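Local coordinates for protein 1-carboxybiuret hydrolase subunit AtzE (Pseudomonas sp., PDB 6C62) that hydrolyses 1-carboxybiuret to urea-1,3-dicarboxylate and ammonia, an amidase-family step in the degradation of the herbicide atrazine, at residues E217-A222 / L439-G444; G262-N267 / Q402-A407; L283-V288 / I366-A371; V428-A433 / K445-T450. All blocks are in the same frame, centred on the assembly; numbering follows the deposited sequence.

Interaction 1 of 4, residues E217-A222 / L439-G444; sequences EGLALA and LCLRAG
Leu441 of helix 437-449 reaches with both methyls to Leu219 and Ala220 on helix 216-226, and this small apolar patch is the whole of the contact. Leu441 CD2 lies 4.0 Å from Leu219 CB and 4.2 Å from Leu219 CD1, touching the root and one branch of a side chain that it crosses at a slant. Its other methyl is looser: Leu441 CD1 stands 4.5 Å from Ala220 CB. The first torsion of Leu441, with CG trans to the carbonyl carbon (chi1 -68°), swings the isobutyl group toward helix 216-226. The small side chain of Ala220 lets the backbones approach, with Ala220 CA 7.1 Å from Leu441 CA. Backbone bonds such as Leu221 N to Glu217 O (2.9 Å) and Gly444 N to Cys440 O (2.9 Å) run within each helix, while Gln448 NE2, further along helix 437-449, binds Glu217 OE1 and so bridges the two. All three touching residues are buried. Ser244 of a loop meets both Ala220 and Leu441. Helix 437-449 lies on strands 411-416 and 426-432, Leu441 and Cys440 against Val412 and Ala443 on Leu430, with helix 216-226 alongside it.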
loop_
_atom_site.group_PDB
_atom_site.type_symbol
_atom_site.label_atom_id
_atom_site.label_comp_id
_atom_site.label_asym_id
_atom_site.label_seq_id
_atom_site.Cartn_x
_atom_site.Cartn_y
_atom_site.Cartn_z
ATOM N N GLU A 217 -19.807 -28.527 7.407
ATOM C CA GLU A 217 -18.966 -29.454 6.655
ATOM C C GLU A 217 -18.798 -28.972 5.234
ATOM O O GLU A 217 -17.718 -29.059 4.694
ATOM C CB GLU A 217 -19.557 -30.889 6.589
ATOM C CG GLU A 217 -19.569 -31.642 7.894
ATOM C CD GLU A 217 -20.800 -31.352 8.775
ATOM O OE1 GLU A 217 -21.621 -30.416 8.508
ATOM O OE2 GLU A 217 -20.962 -32.080 9.789
ATOM N N GLY A 218 -19.895 -28.465 4.641
ATOM C CA GLY A 218 -19.851 -27.845 3.302
ATOM C C GLY A 218 -18.828 -26.734 3.218
ATOM O O GLY A 218 -18.067 -26.674 2.261
ATOM N N LEU A 219 -18.817 -25.833 4.231
ATOM C CA LEU A 219 -17.814 -24.797 4.276
ATOM C C LEU A 219 -16.417 -25.374 4.292
ATOM O O LEU A 219 -15.552 -24.958 3.479
ATOM C CB LEU A 219 -17.995 -23.891 5.472
ATOM C CG LEU A 219 -19.209 -23.030 5.601
ATOM C CD1 LEU A 219 -19.067 -22.247 6.880
ATOM C CD2 LEU A 219 -19.471 -22.117 4.415
ATOM N N ALA A 220 -16.179 -26.347 5.177
ATOM C CA ALA A 220 -14.820 -26.876 5.395
ATOM C C ALA A 220 -14.299 -27.584 4.168
ATOM O O ALA A 220 -13.136 -27.393 3.780
ATOM C CB ALA A 220 -14.762 -27.790 6.624
ATOM N N LEU A 221 -15.170 -28.389 3.544
ATOM C CA LEU A 221 -14.778 -29.163 2.340
ATOM C C LEU A 221 -14.438 -28.223 1.184
ATOM O O LEU A 221 -13.461 -28.456 0.494
ATOM C CB LEU A 221 -15.906 -30.123 1.854
ATOM C CG LEU A 221 -16.127 -31.333 2.763
ATOM C CD1 LEU A 221 -17.499 -31.883 2.540
ATOM C CD2 LEU A 221 -15.110 -32.404 2.534
ATOM N N ALA A 222 -15.253 -27.168 1.002
ATOM C CA ALA A 222 -15.064 -26.248 -0.128
ATOM C C ALA A 222 -13.809 -25.408 0.109
ATOM O O ALA A 222 -12.990 -25.221 -0.776
ATOM C CB ALA A 222 -16.288 -25.384 -0.276
ATOM N N LEU A 439 -10.299 -22.766 13.765
ATOM C CA LEU A 439 -11.001 -22.464 15.043
ATOM C C LEU A 439 -12.427 -22.012 14.827
ATOM O O LEU A 439 -13.331 -22.419 15.539
ATOM C CB LEU A 439 -10.262 -21.419 15.894
ATOM C CG LEU A 439 -8.844 -21.825 16.350
ATOM C CD1 LEU A 439 -8.242 -20.780 17.284
ATOM C CD2 LEU A 439 -8.938 -23.134 17.108
ATOM N N CYS A 440 -12.629 -21.099 13.882
ATOM C CA CYS A 440 -13.990 -20.632 13.547
ATOM C C CYS A 440 -14.853 -21.840 13.159
ATOM O O CYS A 440 -16.024 -21.954 13.563
ATOM C CB CYS A 440 -13.984 -19.721 12.324
ATOM S SG CYS A 440 -12.915 -18.302 12.374
ATOM N N LEU A 441 -14.281 -22.714 12.345
ATOM C CA LEU A 441 -15.023 -23.882 11.848
ATOM C C LEU A 441 -15.308 -24.886 12.938
ATOM O O LEU A 441 -16.426 -25.450 12.992
ATOM C CB LEU A 441 -14.313 -24.515 10.655
ATOM C CG LEU A 441 -14.302 -23.645 9.379
ATOM C CD1 LEU A 441 -13.124 -24.026 8.452
ATOM C CD2 LEU A 441 -15.644 -23.810 8.677
ATOM N N ARG A 442 -14.327 -25.125 13.820
ATOM C CA ARG A 442 -14.544 -25.966 15.019
ATOM C C ARG A 442 -15.674 -25.447 15.905
ATOM O O ARG A 442 -16.495 -26.227 16.401
ATOM C CB ARG A 442 -13.242 -26.118 15.828
ATOM C CG ARG A 442 -12.297 -27.101 15.197
ATOM C CD ARG A 442 -10.911 -27.019 15.793
ATOM N NE ARG A 442 -10.860 -27.152 17.251
ATOM C CZ ARG A 442 -9.764 -26.916 18.011
ATOM N NH1 ARG A 442 -8.637 -26.495 17.491
ATOM N NH2 ARG A 442 -9.786 -27.049 19.306
ATOM N N ALA A 443 -15.732 -24.140 16.113
ATOM C CA ALA A 443 -16.791 -23.540 16.899
ATOM C C ALA A 443 -18.142 -23.689 16.192
ATOM O O ALA A 443 -19.180 -23.971 16.817
ATOM C CB ALA A 443 -16.508 -22.070 17.192
ATOM N N GLY A 444 -18.138 -23.497 14.874
ATOM C CA GLY A 444 -19.343 -23.722 14.111
ATOM C C GLY A 444 -19.916 -25.121 14.249
ATOM O O GLY A 444 -21.144 -25.293 14.358
#

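Interaction 2 of 4, residues G262-N267 / Q402-A407; sequences GWFRDN and QPVSFA
The one-turn helix 263-266, which follows strand 257-260 of the central sheet, sets Trp263 and Phe264 against Pro403 and Val404 in the first turn of helix 402-407. Pro403 CG is the focus: it sits 3.7 Å from Trp263 NE1 and 4.1 Å from Phe264 CZ. The side chains of Trp263 and Pro403 run at about a right angle, whereas those of Phe264 and Pro403 pass each other in opposite directions. Phe264 CZ also meets Val404 CG2 at 4.2 Å. Between the two aromatic rings, Trp263 CD1 stands 3.7 Å above the centre of one Phe264 face, and Phe264 CD2 lies in plane at the indole's edge. Asn267 steadies the turn: its ND2 donates to Trp263 O (2.9 Å, 155° at the hydrogen) and lies above one face of the indole, near the rim. That carbonyl also accepts Asn267 N, and Gly262 O, at the N-cap, receives both Arg265 N and Asp266 N. Trp263 NE1, although close to the proline, is hydrogen-bonded to Leu399 O. The pairing between the two helices is thus van der Waals packing of rings and methyls, with the indole's polar N-H satisfied by the loop just ahead of helix 402-407.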
loop_
_atom_site.group_PDB
_atom_site.type_symbol
_atom_site.label_atom_id
_atom_site.label_comp_id
_atom_site.label_asym_id
_atom_site.label_seq_id
_atom_site.Cartn_x
_atom_site.Cartn_y
_atom_site.Cartn_z
ATOM N N GLY A 262 -19.751 -3.321 23.674
ATOM C CA GLY A 262 -19.697 -1.947 23.164
ATOM C C GLY A 262 -20.377 -1.788 21.815
ATOM O O GLY A 262 -21.578 -2.018 21.729
ATOM N N TRP A 263 -19.605 -1.441 20.779
ATOM C CA TRP A 263 -20.125 -1.259 19.411
ATOM C C TRP A 263 -21.013 -2.436 18.976
ATOM O O TRP A 263 -22.066 -2.245 18.366
ATOM C CB TRP A 263 -18.942 -1.150 18.424
ATOM C CG TRP A 263 -19.325 -1.126 16.988
ATOM C CD1 TRP A 263 -19.318 -2.184 16.128
ATOM C CD2 TRP A 263 -19.750 -0.001 16.233
ATOM N NE1 TRP A 263 -19.735 -1.779 14.879
ATOM C CE2 TRP A 263 -20.007 -0.443 14.923
ATOM C CE3 TRP A 263 -19.951 1.331 16.540
ATOM C CZ2 TRP A 263 -20.458 0.423 13.912
ATOM C CZ3 TRP A 263 -20.376 2.190 15.533
ATOM C CH2 TRP A 263 -20.656 1.727 14.248
ATOM N N PHE A 264 -20.573 -3.640 19.302
ATOM C CA PHE A 264 -21.236 -4.858 18.882
ATOM C C PHE A 264 -22.506 -5.220 19.699
ATOM O O PHE A 264 -23.280 -6.129 19.291
ATOM C CB PHE A 264 -20.252 -6.003 18.883
ATOM C CG PHE A 264 -19.158 -5.841 17.887
ATOM C CD1 PHE A 264 -19.337 -6.272 16.568
ATOM C CD2 PHE A 264 -17.970 -5.204 18.225
ATOM C CE1 PHE A 264 -18.316 -6.101 15.648
ATOM C CE2 PHE A 264 -16.953 -5.029 17.294
ATOM C CZ PHE A 264 -17.141 -5.491 16.021
ATOM N N ARG A 265 -22.724 -4.508 20.799
ATOM C CA ARG A 265 -24.015 -4.549 21.512
ATOM C C ARG A 265 -24.919 -3.379 21.172
ATOM O O ARG A 265 -26.147 -3.559 20.907
ATOM C CB ARG A 265 -23.761 -4.586 23.007
ATOM C CG ARG A 265 -25.048 -4.856 23.771
ATOM C CD ARG A 265 -24.751 -5.241 25.200
ATOM N NE ARG A 265 -25.981 -5.315 26.004
ATOM C CZ ARG A 265 -26.845 -6.338 25.963
ATOM N NH1 ARG A 265 -26.666 -7.405 25.148
ATOM N NH2 ARG A 265 -27.893 -6.311 26.778
ATOM N N ASP A 266 -24.341 -2.181 21.164
ATOM C CA ASP A 266 -25.049 -0.937 20.828
ATOM C C ASP A 266 -25.692 -0.970 19.430
ATOM O O ASP A 266 -26.726 -0.318 19.221
ATOM C CB ASP A 266 -24.086 0.247 20.782
ATOM C CG ASP A 266 -23.433 0.584 22.147
ATOM O OD1 ASP A 266 -23.824 0.013 23.204
ATOM O OD2 ASP A 266 -22.420 1.372 22.109
ATOM N N ASN A 267 -25.056 -1.657 18.457
ATOM C CA ASN A 267 -25.594 -1.744 17.115
ATOM C C ASN A 267 -26.317 -3.087 16.830
ATOM O O ASN A 267 -26.531 -3.464 15.678
ATOM C CB ASN A 267 -24.498 -1.458 16.106
ATOM C CG ASN A 267 -23.966 -0.047 16.230
ATOM O OD1 ASN A 267 -24.592 0.905 15.789
ATOM N ND2 ASN A 267 -22.816 0.102 16.860
ATOM N N GLN A 402 -18.300 -4.765 9.172
ATOM C CA GLN A 402 -17.301 -3.890 8.584
ATOM C C GLN A 402 -16.005 -3.707 9.410
ATOM O O GLN A 402 -14.931 -3.729 8.842
ATOM C CB GLN A 402 -17.943 -2.540 8.192
ATOM C CG GLN A 402 -17.064 -1.690 7.286
ATOM C CD GLN A 402 -17.818 -0.686 6.427
ATOM O OE1 GLN A 402 -18.945 -0.335 6.746
ATOM N NE2 GLN A 402 -17.257 -0.302 5.278
ATOM N N PRO A 403 -16.096 -3.606 10.736
ATOM C CA PRO A 403 -14.827 -3.490 11.529
ATOM C C PRO A 403 -13.949 -4.748 11.451
ATOM O O PRO A 403 -12.731 -4.652 11.534
ATOM C CB PRO A 403 -15.336 -3.321 12.973
ATOM C CG PRO A 403 -16.786 -2.848 12.856
ATOM C CD PRO A 403 -17.291 -3.485 11.593
ATOM N N VAL A 404 -14.546 -5.902 11.263
ATOM C CA VAL A 404 -13.834 -7.178 11.365
ATOM C C VAL A 404 -13.073 -7.555 10.085
ATOM O O VAL A 404 -11.890 -7.949 10.128
ATOM C CB VAL A 404 -14.830 -8.311 11.740
ATOM C CG1 VAL A 404 -14.100 -9.637 11.831
ATOM C CG2 VAL A 404 -15.578 -7.964 13.041
ATOM N N SER A 405 -13.709 -7.389 8.939
ATOM C CA SER A 405 -13.036 -7.574 7.662
ATOM C C SER A 405 -11.890 -6.569 7.416
ATOM O O SER A 405 -10.979 -6.859 6.684
ATOM C CB SER A 405 -14.065 -7.567 6.510
ATOM O OG SER A 405 -15.019 -6.599 6.764
ATOM N N PHE A 406 -11.923 -5.418 8.080
ATOM C CA PHE A 406 -10.895 -4.414 7.877
ATOM C C PHE A 406 -9.519 -4.882 8.423
ATOM O O PHE A 406 -8.472 -4.584 7.861
ATOM C CB PHE A 406 -11.322 -3.115 8.515
ATOM C CG PHE A 406 -10.454 -1.952 8.147
ATOM C CD1 PHE A 406 -10.204 -1.660 6.797
ATOM C CD2 PHE A 406 -9.849 -1.173 9.114
ATOM C CE1 PHE A 406 -9.341 -0.619 6.437
ATOM C CE2 PHE A 406 -8.990 -0.155 8.745
ATOM C CZ PHE A 406 -8.786 0.164 7.432
ATOM N N ALA A 407 -9.589 -5.642 9.529
ATOM C CA ALA A 407 -8.448 -6.336 10.079
ATOM C C ALA A 407 -8.147 -7.639 9.358
ATOM O O ALA A 407 -7.053 -8.206 9.546
ATOM C CB ALA A 407 -8.642 -6.593 11.551
#

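Interaction 3 of 4, residues L283-V288 / I366-A371; sequences LGASEV and ILIAPA
With CG1 trans to its carbonyl carbon (chi1 -55°) and the chain then running on extended (chi2 170°), Ile368 sends CD1 out from strand 366-370 to meet Leu283 and Ala285. Leu283 has the matching first torsion (chi1 -63°), which turns its CG toward the strand. Leu283 CD1 lies 4.0 Å from Ile368 CD1, and the two side chains meet at a slant. Ala285 contributes its single methyl, CB, also 4.0 Å from Ile368 CD1. One terminal methyl therefore touches both residues, before and after the turn at Gly284. That glycine, with positive phi, leaves the helix in a Schellman motif and turns the chain so that Leu283 and Ala285 both point to the strand. The contact is wholly apolar, and its three touching side chains are buried. The 283-288 segment is the return leg of a beta-alpha-beta crossover: helix 270-283 joins parallel strands 257-260 and 288-289, and Glu287 is tied to Arg256 by a salt bridge. Strand 366-370 runs beside 257-260, with backbone bonds from Ile366 and Ile368 to Gly258. Ala285 also rests on Ile257 and Val259, and Ile368 on Val276, so Ile368 packs between helix 270-283, the loop after it and neighbouring strand 426-432, which supplies Val428.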
loop_
_atom_site.group_PDB
_atom_site.type_symbol
_atom_site.label_atom_id
_atom_site.label_comp_id
_atom_site.label_asym_id
_atom_site.label_seq_id
_atom_site.Cartn_x
_atom_site.Cartn_y
_atom_site.Cartn_z
ATOM N N LEU A 283 -21.315 -22.187 23.606
ATOM C CA LEU A 283 -19.861 -22.218 23.505
ATOM C C LEU A 283 -19.108 -21.967 24.804
ATOM O O LEU A 283 -17.889 -21.958 24.798
ATOM C CB LEU A 283 -19.365 -21.198 22.438
ATOM C CG LEU A 283 -19.873 -21.536 21.017
ATOM C CD1 LEU A 283 -19.591 -20.399 20.065
ATOM C CD2 LEU A 283 -19.235 -22.784 20.463
ATOM N N GLY A 284 -19.816 -21.751 25.907
ATOM C CA GLY A 284 -19.173 -21.477 27.198
ATOM C C GLY A 284 -18.446 -20.149 27.277
ATOM O O GLY A 284 -17.493 -20.009 28.012
ATOM N N ALA A 285 -18.906 -19.156 26.519
ATOM C CA ALA A 285 -18.321 -17.821 26.559
ATOM C C ALA A 285 -19.132 -16.987 27.495
ATOM O O ALA A 285 -20.344 -16.886 27.319
ATOM C CB ALA A 285 -18.356 -17.163 25.197
ATOM N N SER A 286 -18.484 -16.392 28.491
ATOM C CA SER A 286 -19.209 -15.515 29.452
ATOM C C SER A 286 -18.623 -14.134 29.603
ATOM O O SER A 286 -19.372 -13.209 29.914
ATOM C CB SER A 286 -19.305 -16.159 30.812
ATOM O OG SER A 286 -18.044 -16.689 31.174
ATOM N N GLU A 287 -17.327 -13.970 29.340
ATOM C CA GLU A 287 -16.686 -12.671 29.406
ATOM C C GLU A 287 -17.051 -11.757 28.236
ATOM O O GLU A 287 -17.076 -12.196 27.092
ATOM C CB GLU A 287 -15.195 -12.837 29.470
ATOM C CG GLU A 287 -14.658 -12.790 30.878
ATOM C CD GLU A 287 -13.153 -12.920 30.902
ATOM O OE1 GLU A 287 -12.472 -11.866 30.705
ATOM O OE2 GLU A 287 -12.691 -14.082 31.115
ATOM N N VAL A 288 -17.345 -10.504 28.545
ATOM C CA VAL A 288 -17.593 -9.461 27.550
ATOM C C VAL A 288 -16.223 -8.816 27.247
ATOM O O VAL A 288 -15.471 -8.493 28.151
ATOM C CB VAL A 288 -18.641 -8.469 28.042
ATOM C CG1 VAL A 288 -18.751 -7.265 27.115
ATOM C CG2 VAL A 288 -19.994 -9.160 28.195
ATOM N N ILE A 366 -11.483 -17.262 20.141
ATOM C CA ILE A 366 -12.686 -16.950 19.344
ATOM C C ILE A 366 -13.455 -15.814 20.022
ATOM O O ILE A 366 -13.567 -15.794 21.273
ATOM C CB ILE A 366 -13.563 -18.200 19.196
ATOM C CG1 ILE A 366 -12.890 -19.246 18.366
ATOM C CG2 ILE A 366 -14.868 -17.895 18.493
ATOM C CD1 ILE A 366 -13.200 -20.602 18.864
ATOM N N LEU A 367 -13.974 -14.887 19.227
ATOM C CA LEU A 367 -14.852 -13.823 19.715
ATOM C C LEU A 367 -16.159 -13.872 18.957
ATOM O O LEU A 367 -16.159 -14.140 17.751
ATOM C CB LEU A 367 -14.198 -12.445 19.608
ATOM C CG LEU A 367 -12.900 -12.321 20.456
ATOM C CD1 LEU A 367 -12.105 -11.082 20.091
ATOM C CD2 LEU A 367 -13.247 -12.248 21.940
ATOM N N ILE A 368 -17.270 -13.614 19.659
ATOM C CA ILE A 368 -18.600 -13.749 19.102
ATOM C C ILE A 368 -19.303 -12.399 18.973
ATOM O O ILE A 368 -19.345 -11.589 19.906
ATOM C CB ILE A 368 -19.480 -14.601 20.031
ATOM C CG1 ILE A 368 -18.822 -15.935 20.307
ATOM C CG2 ILE A 368 -20.840 -14.836 19.377
ATOM C CD1 ILE A 368 -19.580 -16.665 21.411
ATOM N N ALA A 369 -19.911 -12.188 17.831
ATOM C CA ALA A 369 -20.741 -11.023 17.584
ATOM C C ALA A 369 -21.908 -11.371 16.695
ATOM O O ALA A 369 -21.898 -12.403 16.046
ATOM C CB ALA A 369 -19.882 -9.951 16.912
ATOM N N PRO A 370 -22.913 -10.493 16.614
ATOM C CA PRO A 370 -23.952 -10.759 15.638
ATOM C C PRO A 370 -23.454 -10.404 14.257
ATOM O O PRO A 370 -22.527 -9.603 14.110
ATOM C CB PRO A 370 -25.117 -9.842 16.067
ATOM C CG PRO A 370 -24.637 -9.058 17.279
ATOM C CD PRO A 370 -23.139 -9.227 17.342
ATOM N N ALA A 371 -24.026 -11.042 13.252
ATOM C CA ALA A 371 -23.693 -10.757 11.860
ATOM C C ALA A 371 -24.383 -9.536 11.279
ATOM O O ALA A 371 -23.810 -8.823 10.422
ATOM C CB ALA A 371 -24.002 -11.972 11.001
#

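Interaction 4 of 4, residues V428-A433 / K445-T450; sequences VQLIAA and KVLQDT
Val428, the first residue of the segment, reaches toward Leu447 tip to tip, its CG1 4.1 Å from Leu447 CD1; two conformers of this valine are present, so that contact is less certain. Gln429 turns to the other side of strand 426-432, where NE2 binds Pro370 O and Leu400 O and OE1 binds Arg176 NH1. Leu430 returns to the helix side and also meets Leu447 end-on: Leu430 CD1 is 4.0 Å and Leu430 CD2 4.2 Å from Leu447 CD1. Ile431 again faces away, onto Val411. Alternate strand residues thus present their tips to a single leucine methyl. Leu447 holds CD1 there with an extended outer torsion (chi2 178°). Within the 445-450 segment, Lys445 NZ forms a salt bridge one turn on with Asp449 OD1 (2.8 Å), using that oxygen's syn lone pair, and Thr450 OG1 donates to Leu447 O (3.2 Å) from above the carbonyl plane, 44° out of it. Helix 437-449 is the next helix after the strand and folds back over the sheet. Its buried side meets the strand through methyl groups alone, while the charged pair lies on the side turned from it.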
loop_
_atom_site.group_PDB
_atom_site.type_symbol
_atom_site.label_atom_id
_atom_site.label_comp_id
_atom_site.label_asym_id
_atom_site.label_seq_id
_atom_site.Cartn_x
_atom_site.Cartn_y
_atom_site.Cartn_z
ATOM N N VAL A 428 -24.691 -15.449 13.500
ATOM C CA VAL A 428 -23.670 -15.089 14.459
ATOM C C VAL A 428 -22.291 -15.195 13.811
ATOM O O VAL A 428 -21.978 -16.211 13.171
ATOM C CB VAL A 428 -23.784 -16.002 15.716
ATOM C CG1 VAL A 428 -23.387 -17.420 15.426
ATOM C CG2 VAL A 428 -22.883 -15.510 16.809
ATOM N N GLN A 429 -21.451 -14.177 14.026
ATOM C CA GLN A 429 -20.042 -14.210 13.600
ATOM C C GLN A 429 -19.200 -14.920 14.672
ATOM O O GLN A 429 -19.227 -14.532 15.857
ATOM C CB GLN A 429 -19.483 -12.797 13.426
ATOM C CG GLN A 429 -20.172 -11.936 12.385
ATOM C CD GLN A 429 -19.450 -10.618 12.148
ATOM O OE1 GLN A 429 -18.505 -10.567 11.345
ATOM N NE2 GLN A 429 -19.905 -9.528 12.799
ATOM N N LEU A 430 -18.459 -15.932 14.245
ATOM C CA LEU A 430 -17.433 -16.585 15.059
ATOM C C LEU A 430 -16.088 -16.158 14.470
ATOM O O LEU A 430 -15.721 -16.552 13.350
ATOM C CB LEU A 430 -17.627 -18.086 14.992
ATOM C CG LEU A 430 -19.051 -18.597 15.343
ATOM C CD1 LEU A 430 -19.192 -20.045 14.991
ATOM C CD2 LEU A 430 -19.349 -18.372 16.785
ATOM N N ILE A 431 -15.388 -15.283 15.185
ATOM C CA ILE A 431 -14.246 -14.521 14.660
ATOM C C ILE A 431 -13.019 -15.083 15.330
ATOM O O ILE A 431 -12.995 -15.233 16.559
ATOM C CB ILE A 431 -14.332 -13.028 15.003
ATOM C CG1 ILE A 431 -15.694 -12.459 14.626
ATOM C CG2 ILE A 431 -13.251 -12.218 14.330
ATOM C CD1 ILE A 431 -16.088 -11.184 15.314
ATOM N N ALA A 432 -11.993 -15.359 14.549
ATOM C CA ALA A 432 -10.698 -15.784 15.080
ATOM C C ALA A 432 -9.576 -14.921 14.533
ATOM O O ALA A 432 -9.781 -14.070 13.653
ATOM C CB ALA A 432 -10.468 -17.257 14.731
ATOM N N ALA A 433 -8.364 -15.136 15.062
ATOM C CA ALA A 433 -7.181 -14.415 14.611
ATOM C C ALA A 433 -6.874 -14.746 13.160
ATOM O O ALA A 433 -7.232 -15.827 12.714
ATOM C CB ALA A 433 -5.979 -14.800 15.471
ATOM N N LYS A 445 -19.031 -26.100 14.215
ATOM C CA LYS A 445 -19.415 -27.496 14.305
ATOM C C LYS A 445 -20.096 -27.803 15.685
ATOM O O LYS A 445 -21.106 -28.524 15.736
ATOM C CB LYS A 445 -18.202 -28.378 14.106
ATOM C CG LYS A 445 -18.490 -29.884 14.141
ATOM C CD LYS A 445 -19.587 -30.245 13.148
ATOM C CE LYS A 445 -19.460 -31.692 12.677
ATOM N NZ LYS A 445 -19.781 -32.606 13.800
ATOM N N VAL A 446 -19.582 -27.232 16.768
ATOM C CA VAL A 446 -20.241 -27.341 18.068
ATOM C C VAL A 446 -21.639 -26.714 18.029
ATOM O O VAL A 446 -22.603 -27.335 18.517
ATOM C CB VAL A 446 -19.421 -26.712 19.210
ATOM C CG1 VAL A 446 -20.245 -26.640 20.538
ATOM C CG2 VAL A 446 -18.133 -27.494 19.403
ATOM N N LEU A 447 -21.790 -25.534 17.404
ATOM C CA LEU A 447 -23.119 -24.976 17.307
ATOM C C LEU A 447 -24.054 -25.866 16.499
ATOM O O LEU A 447 -25.242 -25.986 16.830
ATOM C CB LEU A 447 -23.129 -23.538 16.775
ATOM C CG LEU A 447 -22.459 -22.463 17.637
ATOM C CD1 LEU A 447 -22.506 -21.105 16.936
ATOM C CD2 LEU A 447 -23.055 -22.342 19.042
ATOM N N GLN A 448 -23.545 -26.443 15.413
ATOM C CA GLN A 448 -24.333 -27.314 14.577
ATOM C C GLN A 448 -24.767 -28.596 15.302
ATOM O O GLN A 448 -25.931 -28.996 15.199
ATOM C CB GLN A 448 -23.587 -27.693 13.286
ATOM C CG GLN A 448 -24.515 -28.318 12.233
ATOM C CD GLN A 448 -23.779 -28.600 10.952
ATOM O OE1 GLN A 448 -23.762 -27.803 10.030
ATOM N NE2 GLN A 448 -23.138 -29.741 10.913
ATOM N N ASP A 449 -23.842 -29.201 16.023
ATOM C CA ASP A 449 -24.109 -30.467 16.762
ATOM C C ASP A 449 -25.198 -30.320 17.824
ATOM O O ASP A 449 -25.970 -31.222 18.007
ATOM C CB ASP A 449 -22.853 -30.995 17.442
ATOM C CG ASP A 449 -21.828 -31.597 16.442
ATOM O OD1 ASP A 449 -22.090 -31.780 15.210
ATOM O OD2 ASP A 449 -20.709 -31.875 16.910
ATOM N N THR A 450 -25.250 -29.182 18.502
ATOM C CA THR A 450 -26.242 -28.951 19.516
ATOM C C THR A 450 -27.554 -28.474 18.933
ATOM O O THR A 450 -28.499 -28.313 19.654
ATOM C CB THR A 450 -25.756 -27.932 20.542
ATOM O OG1 THR A 450 -25.643 -26.641 19.914
ATOM C CG2 THR A 450 -24.401 -28.377 21.141
#

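In the fold
The four contacts meet at neighbouring strands 366-370 and 426-432. Interactions 3 and 4 (centres 9 Å apart) are joined through the sheet by Ala369 O to Gln429 N, 2.7 Å, and Leu367 N to Ile431 O, 2.9 Å. Interactions 1 and 4 share helix 437-449, their centres 8 Å apart, and Glu217 OE1 meets Gln448 NE2 at 2.9 Å. Ala443 CB, 4.0 Å from Ile366 CD1, links interactions 1 and 3. Interaction 2 lies on the other face of the sheet, joined to interaction 3 by Phe264 CD1 to Ala369 CB and to interaction 4 by Val404 CG1 to Ile431 CG2, each 3.7 Å. None includes the probable catalytic residues Lys74, Ser150 and Ser174; these are packing contacts of the amidase core.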